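Local coordinates for putative electron transport related protein (Corynebacterium diphtheriae, PDB 4PQ1) that probably acts as a thioredoxin-like thiol-disulfide oxidoreductase, a DsbF homologue that exchanges electrons through a CxxC disulfide, at residues E30-D35 against N90-F95. Residues are numbered along the deposited sequence; the frame is centred on the assembly and turned at random.
Sequences EGLTSD and NIAQDF
Leu32 meets helix 89-98 through its isobutyl group, which lands where Ala92 and Gln93 follow one another along the helix. The apolar part rests mainly on one methyl: CD1 of Leu32 approaches CB of Ala92 to 3.6 Å and CG of Gln93 to 3.7 Å, while CD2 of Leu32 lies less closely, 4.0 Å from the carbonyl O of Ala92. The side chain sets out past the helix rather than at it; CG is anti to the backbone N (chi1 178°), which carries the branch to the helix. Asn83 on strand 77-83 touches both Leu32 and Ala92, and Val96, one turn beyond Ala92, also touches the leucine.

In the thioredoxin-like fold, helix 89-98 belongs to the crossover between the parallel strands 77-83 and 105-107. Segment 30-35 holds the loop between strands 28-30 and 36-38 of a small antiparallel hairpin, and backbone hydrogen bonds between Glu30 and Tyr107 and between Leu32 and Ser105 place it along the edge strand, so the leucine enters between that edge and the helix.

The polar part is a single hydrogen bond, NE2 of Gln93 to the carbonyl O of Leu32 at 3.0 Å. It is fairly straight (N-H...O 160°), the oxygen sits nearly in the amide plane of Gln93, and the donor meets the C=O almost head-on at 168°. A glutamine chain extended beyond CG delivers the amide there, so one side chain supplies methylene packing and a donor. One turn before Gln93, Lys89 NZ hydrogen-bonds to the carbonyl O of Gly31 and forms a salt bridge with Glu30, tying the helix start to the same loop.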
loop_
_atom_site.group_PDB
_atom_site.type_symbol
_atom_site.label_atom_id
_atom_site.label_comp_id
_atom_site.label_asym_id
_atom_site.label_seq_id
_atom_site.Cartn_x
_atom_site.Cartn_y
_atom_site.Cartn_z
ATOM N N GLU A 30 12.427 7.875 -0.617
ATOM C CA GLU A 30 12.269 9.115 0.137
ATOM C C GLU A 30 10.916 9.087 0.848
ATOM O O GLU A 30 9.891 8.772 0.242
ATOM C CB GLU A 30 12.379 10.345 -0.786
ATOM C CG GLU A 30 12.184 11.677 -0.063
ATOM C CD GLU A 30 11.987 12.875 -1.001
ATOM O OE1 GLU A 30 12.479 12.831 -2.149
ATOM O OE2 GLU A 30 11.341 13.870 -0.582
ATOM N N GLY A 31 10.904 9.408 2.134
ATOM C CA GLY A 31 9.651 9.437 2.858
ATOM C C GLY A 31 8.900 10.731 2.621
ATOM O O GLY A 31 9.460 11.703 2.122
ATOM N N LEU A 32 7.623 10.742 2.973
ATOM C CA LEU A 32 6.801 11.936 2.820
ATOM C C LEU A 32 6.913 12.796 4.064
ATOM O O LEU A 32 6.852 14.022 3.996
ATOM C CB LEU A 32 5.346 11.553 2.562
ATOM C CG LEU A 32 4.320 12.676 2.421
ATOM C CD1 LEU A 32 4.590 13.494 1.167
ATOM C CD2 LEU A 32 2.923 12.052 2.403
ATOM N N THR A 33 7.085 12.141 5.204
ATOM C CA THR A 33 7.250 12.840 6.474
ATOM C C THR A 33 8.475 12.332 7.225
ATOM O O THR A 33 8.575 12.486 8.438
ATOM C CB THR A 33 6.006 12.695 7.364
ATOM O OG1 THR A 33 5.691 11.303 7.518
ATOM C CG2 THR A 33 4.806 13.440 6.748
ATOM N N SER A 34 9.401 11.724 6.488
ATOM C CA SER A 34 10.650 11.222 7.050
ATOM C C SER A 34 11.717 11.146 5.966
ATOM O O SER A 34 11.408 11.192 4.779
ATOM C CB SER A 34 10.444 9.846 7.685
ATOM O OG SER A 34 11.662 9.334 8.196
ATOM N N ASP A 35 12.975 11.028 6.376
ATOM C CA ASP A 35 14.079 10.913 5.427
ATOM C C ASP A 35 13.889 9.734 4.468
ATOM O O ASP A 35 13.743 9.925 3.259
ATOM C CB ASP A 35 15.412 10.773 6.168
ATOM C CG ASP A 35 15.935 12.103 6.696
ATOM O OD1 ASP A 35 15.519 13.160 6.173
ATOM O OD2 ASP A 35 16.768 12.090 7.628
ATOM N N ASN A 90 4.490 19.473 -0.458
ATOM C CA ASN A 90 4.009 20.120 0.762
ATOM C C ASN A 90 2.522 19.937 0.999
ATOM O O ASN A 90 2.070 19.941 2.138
ATOM C CB ASN A 90 4.376 21.616 0.786
ATOM C CG ASN A 90 3.896 22.390 -0.421
ATOM O OD1 ASN A 90 3.409 21.842 -1.412
ATOM N ND2 ASN A 90 4.077 23.704 -0.351
ATOM N N ILE A 91 1.763 19.723 -0.061
ATOM C CA ILE A 91 0.329 19.560 0.108
ATOM C C ILE A 91 0.013 18.109 0.498
ATOM O O ILE A 91 -0.930 17.844 1.257
ATOM C CB ILE A 91 -0.412 19.999 -1.175
ATOM C CG1 ILE A 91 -1.919 20.125 -0.945
ATOM C CG2 ILE A 91 -0.082 19.093 -2.326
ATOM C CD1 ILE A 91 -2.638 20.784 -2.115
ATOM N N ALA A 92 0.835 17.167 0.034
ATOM C CA ALA A 92 0.699 15.781 0.458
ATOM C C ALA A 92 1.007 15.669 1.949
ATOM O O ALA A 92 0.270 15.029 2.691
ATOM C CB ALA A 92 1.606 14.879 -0.363
ATOM N N GLN A 93 2.085 16.305 2.395
ATOM C CA GLN A 93 2.401 16.332 3.821
ATOM C C GLN A 93 1.302 16.995 4.649
ATOM O O GLN A 93 0.985 16.537 5.753
ATOM C CB GLN A 93 3.707 17.062 4.065
ATOM C CG GLN A 93 4.853 16.545 3.266
ATOM C CD GLN A 93 6.015 17.494 3.317
ATOM O OE1 GLN A 93 5.842 18.717 3.212
ATOM N NE2 GLN A 93 7.214 16.949 3.493
ATOM N N ASP A 94 0.730 18.074 4.118
ATOM C CA ASP A 94 -0.355 18.779 4.792
ATOM C C ASP A 94 -1.550 17.859 4.985
ATOM O O ASP A 94 -2.185 17.861 6.035
ATOM C CB ASP A 94 -0.776 20.019 3.991
ATOM C CG ASP A 94 0.160 21.214 4.202
ATOM O OD1 ASP A 94 0.828 21.280 5.250
ATOM O OD2 ASP A 94 0.224 22.097 3.313
ATOM N N PHE A 95 -1.862 17.083 3.952
ATOM C CA PHE A 95 -2.942 16.100 4.030
ATOM C C PHE A 95 -2.732 15.089 5.150
ATOM O O PHE A 95 -3.690 14.646 5.780
ATOM C CB PHE A 95 -3.093 15.362 2.699
ATOM C CG PHE A 95 -4.172 14.323 2.710
ATOM C CD1 PHE A 95 -5.491 14.678 2.464
ATOM C CD2 PHE A 95 -3.871 12.985 2.966
ATOM C CE1 PHE A 95 -6.493 13.731 2.477
ATOM C CE2 PHE A 95 -4.874 12.023 2.980
ATOM C CZ PHE A 95 -6.192 12.401 2.732
#